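Long-range contacts in secretory-abundant heat soluble protein 1 (Ramazzottius varieornatus, PDB 5XN9), which acts as a secreted, heat-soluble molecular shield that helps the tardigrade survive desiccation, and has the beta-barrel fold of fatty-acid-binding proteins: residues A[4-9]-A[88-93]; A[50-55]-A[67-72]. One frame throughout, in Å; residues are numbered along the deposited sequence. Where two conformers were deposited one is given.

Contact 1 (A[4-9]-A[88-93]). With EDO (1,2-ethanediol), chain F; EDO (1,2-ethanediol), chain K.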
loop_
_atom_site.group_PDB
_atom_site.type_symbol
_atom_site.label_atom_id
_atom_site.label_comp_id
_atom_site.label_asym_id
_atom_site.label_seq_id
_atom_site.Cartn_x
_atom_site.Cartn_y
_atom_site.Cartn_z
ATOM N N THR A 4 -8.271 -9.068 -13.463
ATOM C CA THR A 4 -9.376 -8.129 -13.577
ATOM C C THR A 4 -10.521 -8.601 -12.689
ATOM O O THR A 4 -10.527 -9.731 -12.195
ATOM C CB THR A 4 -9.865 -7.991 -15.026
ATOM O OG1 THR A 4 -10.378 -9.250 -15.473
ATOM C CG2 THR A 4 -8.729 -7.551 -15.944
ATOM N N GLY A 5 -11.502 -7.723 -12.494
ATOM C CA GLY A 5 -12.642 -8.031 -11.651
ATOM C C GLY A 5 -12.953 -6.921 -10.668
ATOM O O GLY A 5 -14.113 -6.692 -10.305
ATOM N N LYS A 6 -11.904 -6.237 -10.224
ATOM C CA LYS A 6 -11.993 -5.066 -9.365
ATOM C C LYS A 6 -11.096 -3.994 -9.959
ATOM O O LYS A 6 -10.057 -4.304 -10.543
ATOM C CB LYS A 6 -11.469 -5.374 -7.954
ATOM C CG LYS A 6 -12.079 -6.607 -7.299
ATOM C CD LYS A 6 -13.487 -6.331 -6.832
ATOM C CE LYS A 6 -14.044 -7.495 -6.020
ATOM N NZ LYS A 6 -15.397 -7.168 -5.495
ATOM N N SER A 7 -11.485 -2.728 -9.787
ATOM C CA SER A 7 -10.744 -1.647 -10.434
ATOM C C SER A 7 -9.316 -1.545 -9.919
ATOM O O SER A 7 -8.424 -1.112 -10.659
ATOM C CB SER A 7 -11.468 -0.314 -10.266
ATOM O OG SER A 7 -11.545 0.050 -8.903
ATOM N N TRP A 8 -9.078 -1.930 -8.661
ATOM C CA TRP A 8 -7.757 -1.822 -8.058
ATOM C C TRP A 8 -6.848 -3.003 -8.375
ATOM O O TRP A 8 -5.663 -2.965 -8.020
ATOM C CB TRP A 8 -7.875 -1.626 -6.542
ATOM C CG TRP A 8 -9.009 -2.388 -5.900
ATOM C CD1 TRP A 8 -10.261 -1.907 -5.619
ATOM C CD2 TRP A 8 -8.989 -3.750 -5.438
ATOM N NE1 TRP A 8 -11.021 -2.881 -5.016
ATOM C CE2 TRP A 8 -10.268 -4.024 -4.897
ATOM C CE3 TRP A 8 -8.020 -4.761 -5.433
ATOM C CZ2 TRP A 8 -10.599 -5.267 -4.348
ATOM C CZ3 TRP A 8 -8.352 -6.004 -4.894
ATOM C CH2 TRP A 8 -9.635 -6.243 -4.358
ATOM N N MET A 9 -7.362 -4.049 -9.016
ATOM C CA MET A 9 -6.489 -5.127 -9.458
ATOM C C MET A 9 -5.655 -4.666 -10.644
ATOM O O MET A 9 -6.101 -3.862 -11.472
ATOM C CB MET A 9 -7.316 -6.357 -9.839
ATOM C CG MET A 9 -8.002 -6.987 -8.643
ATOM S SD MET A 9 -9.267 -8.204 -9.060
ATOM C CE MET A 9 -8.245 -9.506 -9.743
ATOM N N TYR A 88 -7.696 -5.931 4.879
ATOM C CA TYR A 88 -8.174 -5.236 3.693
ATOM C C TYR A 88 -9.685 -5.371 3.616
ATOM O O TYR A 88 -10.227 -6.463 3.828
ATOM C CB TYR A 88 -7.590 -5.867 2.430
ATOM C CG TYR A 88 -6.117 -5.633 2.194
ATOM C CD1 TYR A 88 -5.156 -6.373 2.870
ATOM C CD2 TYR A 88 -5.687 -4.710 1.245
ATOM C CE1 TYR A 88 -3.806 -6.178 2.632
ATOM C CE2 TYR A 88 -4.343 -4.511 1.002
ATOM C CZ TYR A 88 -3.411 -5.246 1.700
ATOM O OH TYR A 88 -2.074 -5.060 1.439
ATOM N N THR A 89 -10.352 -4.277 3.241
ATOM C CA THR A 89 -11.788 -4.260 3.008
ATOM C C THR A 89 -12.066 -3.456 1.746
ATOM O O THR A 89 -11.231 -2.664 1.295
ATOM C CB THR A 89 -12.539 -3.631 4.183
ATOM O OG1 THR A 89 -12.058 -2.295 4.371
ATOM C CG2 THR A 89 -12.312 -4.430 5.458
ATOM N N GLU A 90 -13.240 -3.677 1.168
ATOM C CA GLU A 90 -13.719 -2.864 0.060
ATOM C C GLU A 90 -14.629 -1.764 0.578
ATOM O O GLU A 90 -15.413 -1.972 1.507
ATOM C CB GLU A 90 -14.544 -3.702 -0.917
ATOM C CG GLU A 90 -13.772 -4.771 -1.639
ATOM C CD GLU A 90 -14.650 -5.513 -2.634
ATOM O OE1 GLU A 90 -15.418 -6.408 -2.216
ATOM O OE2 GLU A 90 -14.587 -5.181 -3.831
ATOM N N ASP A 91 -14.462 -0.570 0.027
ATOM C CA ASP A 91 -15.367 0.546 0.272
ATOM C C ASP A 91 -15.965 0.818 -1.098
ATOM O O ASP A 91 -15.406 1.583 -1.890
ATOM C CB ASP A 91 -14.626 1.753 0.827
ATOM C CG ASP A 91 -15.558 2.756 1.475
ATOM O OD1 ASP A 91 -16.667 2.971 0.941
ATOM O OD2 ASP A 91 -15.185 3.320 2.525
ATOM N N GLY A 92 -17.080 0.160 -1.383
ATOM C CA GLY A 92 -17.603 0.167 -2.735
ATOM C C GLY A 92 -16.548 -0.372 -3.679
ATOM O O GLY A 92 -16.091 -1.513 -3.563
ATOM N N GLY A 93 -16.130 0.474 -4.608
ATOM C CA GLY A 93 -15.164 0.177 -5.642
ATOM C C GLY A 93 -13.713 0.361 -5.262
ATOM O O GLY A 93 -12.830 0.040 -6.067
HETATM C C1 EDO F . -7.673 -13.013 -15.962
HETATM O O1 EDO F . -6.587 -12.095 -15.838
HETATM C C2 EDO F . -8.984 -12.240 -15.991
HETATM O O2 EDO F . -9.281 -11.752 -14.680
HETATM C C1 EDO K . 0.899 -4.679 3.957
HETATM O O1 EDO K . 1.801 -3.753 4.572
HETATM C C2 EDO K . -0.535 -4.377 4.381
HETATM O O2 EDO K . -0.980 -3.148 3.791
HETATM O O HOH W 1 -13.670 -2.097 -7.770
#

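Contact 2 (A[50-55]-A[67-72])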
loop_
_atom_site.group_PDB
_atom_site.type_symbol
_atom_site.label_atom_id
_atom_site.label_comp_id
_atom_site.label_asym_id
_atom_site.label_seq_id
_atom_site.Cartn_x
_atom_site.Cartn_y
_atom_site.Cartn_z
ATOM N N ASP A 50 -9.411 -18.152 -3.846
ATOM C CA ASP A 50 -10.089 -17.737 -2.628
ATOM C C ASP A 50 -9.338 -16.655 -1.870
ATOM O O ASP A 50 -9.683 -16.366 -0.723
ATOM C CB ASP A 50 -10.326 -18.948 -1.717
ATOM C CG ASP A 50 -9.037 -19.707 -1.377
ATOM O OD1 ASP A 50 -7.953 -19.352 -1.875
ATOM O OD2 ASP A 50 -9.121 -20.697 -0.615
ATOM N N HIS A 51 -8.319 -16.057 -2.476
ATOM C CA HIS A 51 -7.549 -15.027 -1.798
ATOM C C HIS A 51 -6.923 -14.129 -2.851
ATOM O O HIS A 51 -6.972 -14.413 -4.053
ATOM C CB HIS A 51 -6.487 -15.630 -0.870
ATOM C CG HIS A 51 -5.418 -16.396 -1.586
ATOM N ND1 HIS A 51 -5.628 -17.657 -2.104
ATOM C CD2 HIS A 51 -4.124 -16.092 -1.847
ATOM C CE1 HIS A 51 -4.510 -18.089 -2.667
ATOM N NE2 HIS A 51 -3.584 -17.157 -2.527
ATOM N N TYR A 52 -6.366 -13.020 -2.379
ATOM C CA TYR A 52 -5.654 -12.078 -3.218
ATOM C C TYR A 52 -4.187 -12.059 -2.836
ATOM O O TYR A 52 -3.809 -12.393 -1.706
ATOM C CB TYR A 52 -6.191 -10.654 -3.033
ATOM C CG TYR A 52 -7.570 -10.431 -3.593
ATOM C CD1 TYR A 52 -8.700 -10.709 -2.837
ATOM C CD2 TYR A 52 -7.746 -9.925 -4.882
ATOM C CE1 TYR A 52 -9.976 -10.502 -3.359
ATOM C CE2 TYR A 52 -9.008 -9.708 -5.408
ATOM C CZ TYR A 52 -10.116 -9.997 -4.647
ATOM O OH TYR A 52 -11.358 -9.772 -5.181
ATOM N N HIS A 53 -3.351 -11.682 -3.796
ATOM C CA HIS A 53 -1.972 -11.311 -3.520
ATOM C C HIS A 53 -1.769 -9.837 -3.801
ATOM O O HIS A 53 -2.324 -9.289 -4.761
ATOM C CB HIS A 53 -0.993 -12.100 -4.382
ATOM C CG HIS A 53 -0.822 -13.512 -3.938
ATOM N ND1 HIS A 53 0.307 -13.952 -3.286
ATOM C CD2 HIS A 53 -1.643 -14.583 -4.038
ATOM C CE1 HIS A 53 0.188 -15.243 -3.030
ATOM N NE2 HIS A 53 -0.993 -15.647 -3.460
ATOM N N HIS A 54 -0.940 -9.215 -2.970
ATOM C CA HIS A 54 -0.563 -7.822 -3.125
ATOM C C HIS A 54 0.950 -7.808 -2.994
ATOM O O HIS A 54 1.488 -8.034 -1.900
ATOM C CB HIS A 54 -1.215 -6.963 -2.047
ATOM C CG HIS A 54 -0.801 -5.533 -2.102
ATOM N ND1 HIS A 54 -1.109 -4.633 -1.104
ATOM C CD2 HIS A 54 -0.116 -4.841 -3.044
ATOM C CE1 HIS A 54 -0.617 -3.449 -1.422
ATOM N NE2 HIS A 54 -0.013 -3.547 -2.594
ATOM N N GLN A 55 1.646 -7.595 -4.106
ATOM C CA GLN A 55 3.095 -7.549 -4.096
ATOM C C GLN A 55 3.531 -6.096 -4.173
ATOM O O GLN A 55 3.139 -5.371 -5.095
ATOM C CB GLN A 55 3.678 -8.334 -5.264
ATOM C CG GLN A 55 5.187 -8.413 -5.230
ATOM C CD GLN A 55 5.736 -8.905 -6.537
ATOM O OE1 GLN A 55 5.882 -8.135 -7.485
ATOM N NE2 GLN A 55 6.018 -10.198 -6.609
ATOM N N VAL A 67 2.111 -10.005 -0.031
ATOM C CA VAL A 67 1.095 -10.073 1.005
ATOM C C VAL A 67 -0.085 -10.888 0.481
ATOM O O VAL A 67 -0.635 -10.585 -0.578
ATOM C CB VAL A 67 0.642 -8.654 1.397
ATOM C CG1 VAL A 67 -0.493 -8.714 2.393
ATOM C CG2 VAL A 67 1.821 -7.851 1.946
ATOM N N ASN A 68 -0.462 -11.916 1.225
ATOM C CA ASN A 68 -1.637 -12.730 0.944
ATOM C C ASN A 68 -2.769 -12.166 1.791
ATOM O O ASN A 68 -2.600 -11.975 3.002
ATOM C CB ASN A 68 -1.326 -14.172 1.366
ATOM C CG ASN A 68 -2.461 -15.163 1.086
ATOM O OD1 ASN A 68 -3.641 -14.849 1.219
ATOM N ND2 ASN A 68 -2.088 -16.388 0.723
ATOM N N PHE A 69 -3.910 -11.872 1.163
ATOM C CA PHE A 69 -5.043 -11.383 1.932
ATOM C C PHE A 69 -6.357 -11.952 1.430
ATOM O O PHE A 69 -6.513 -12.265 0.247
ATOM C CB PHE A 69 -5.088 -9.847 2.060
ATOM C CG PHE A 69 -5.518 -9.108 0.819
ATOM C CD1 PHE A 69 -6.857 -8.876 0.556
ATOM C CD2 PHE A 69 -4.575 -8.583 -0.046
ATOM C CE1 PHE A 69 -7.256 -8.170 -0.572
ATOM C CE2 PHE A 69 -4.961 -7.868 -1.176
ATOM C CZ PHE A 69 -6.307 -7.648 -1.433
ATOM N N LYS A 70 -7.293 -12.096 2.360
ATOM C CA LYS A 70 -8.700 -12.281 2.046
ATOM C C LYS A 70 -9.448 -11.044 2.522
ATOM O O LYS A 70 -9.160 -10.504 3.600
ATOM C CB LYS A 70 -9.264 -13.534 2.727
ATOM C CG LYS A 70 -8.692 -14.834 2.176
ATOM C CD LYS A 70 -9.227 -16.063 2.917
ATOM C CE LYS A 70 -8.604 -17.354 2.400
ATOM N NZ LYS A 70 -9.127 -18.590 3.050
ATOM N N LEU A 71 -10.396 -10.576 1.715
ATOM C CA LEU A 71 -11.168 -9.411 2.131
ATOM C C LEU A 71 -11.854 -9.681 3.463
ATOM O O LEU A 71 -12.430 -10.753 3.673
ATOM C CB LEU A 71 -12.189 -9.008 1.066
ATOM C CG LEU A 71 -11.543 -8.462 -0.214
ATOM C CD1 LEU A 71 -12.546 -8.404 -1.353
ATOM C CD2 LEU A 71 -10.917 -7.078 0.038
ATOM N N ASN A 72 -11.771 -8.718 4.380
ATOM C CA ASN A 72 -12.446 -8.775 5.680
ATOM C C ASN A 72 -11.773 -9.705 6.682
ATOM O O ASN A 72 -12.338 -9.928 7.760
ATOM C CB ASN A 72 -13.924 -9.173 5.574
ATOM C CG ASN A 72 -14.675 -8.334 4.578
ATOM O OD1 ASN A 72 -14.504 -7.125 4.531
ATOM N ND2 ASN A 72 -15.504 -8.975 3.762
#

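Contact 1 (A[4-9]-A[88-93])
Ser7 and Gly93 mark the nearest backbone approach, with their CA atoms 6.8 Å apart. Residues 4-9 form a loop with a type I turn from Lys6 to Met9, closed by Met9 N to Lys6 O at 3.1 Å. Residues 88-91 end a strand, and Gly92 and Gly93 follow in the turn. A water joins the two backbones: it accepts from Ser7 N and donates to Gly93 O. The side chain of Lys6 crosses that of Glu90 at about a right angle. Lys6 NZ meets Glu90 OE2 at 2.7 Å in a salt bridge, on the syn side and 22° out of the carboxylate plane. Lys6 CB lies over the centre of one face of the Trp8 ring, and the bend at chi2 (-75°) turns the chain on toward Glu90. The indole edge faces the other segment. Trp8 CD1 lies 3.3 Å from Gly93 O, in the ring plane, and Trp8 CZ2 is 4.0 Å from Glu90 OE2. The buried indole also touches Leu95 and Ile45. This is a surface contact in a fatty-acid-binding-protein-like beta barrel: the segment before the first strand, 10-19, packs against the end of strand 82-91 and the turn to strand 94-101.

Contact 2 (A[50-55]-A[67-72])
Tyr52 and Phe69 form a hydrogen-bonded antiparallel pair. Tyr52 N gives a nearly straight bond to Phe69 O (2.7 Å), and Phe69 N returns one to Tyr52 O. His54 and Val67 repeat the pattern, with His53 and Asn68 as the non-hydrogen-bonded pair between. Tyr52 CB sits over one face of the Phe69 ring, 3.6 Å from its centroid, in a CH-pi contact. Next, Tyr52 CG meets Phe69 CZ and CE1, and CD1 meets CE1. Further out, Tyr52 CE1 reaches Leu71 CD1 at 3.9 Å. The outer ring also meets the Trp8 ring, and the OH end lies beside the Lys6 side chain. The Tyr52 and Phe69 rings run nearly parallel, 11° between planes, but displaced so that they hardly cover each other. Phe69 CG sits between its backbone N and carbonyl carbon, chi1 75°, which puts the ring face beneath Tyr52 CB; His54 CB touches the ring edge.

The His51 ring lies beside the Asn68 amide in one of its two conformers, planes 17° apart, with His51 CD2 3.3 Å from Asn68 ND2. His51 ND1 donates in its ring plane to Asp50 OD1 at 2.9 Å, which helps to set the ring's rotation. An alanine at His51 is likely to leave Asp50 OD1 without this donor.

Strand 42-48 flanks this hairpin of strands 51-58 and 63-69 through His53 and Trp46, and Phe69 stacks on Tyr88 of strand 82-91.

From the N terminus, residues 4-9 come just before the first strand, 10-19. The chain then passes through two short helices and strand 42-48 to residues 50-55. Contact 2 closes the hairpin of strands 51-58 and 63-69, with residues 67-72 coming back beside 50-55. Contact 1 closes only when the chain reaches residues 88-93, so contact 2 is nested inside its larger loop. The two touch directly. Tyr88 OH lies 2.8 Å from His54 ND1, a probable hydrogen bond, and Tyr88 O is 2.8 Å from Asn72 N. Together they tie the N-terminal segment and the hairpin to strand 82-91 of the same sheet.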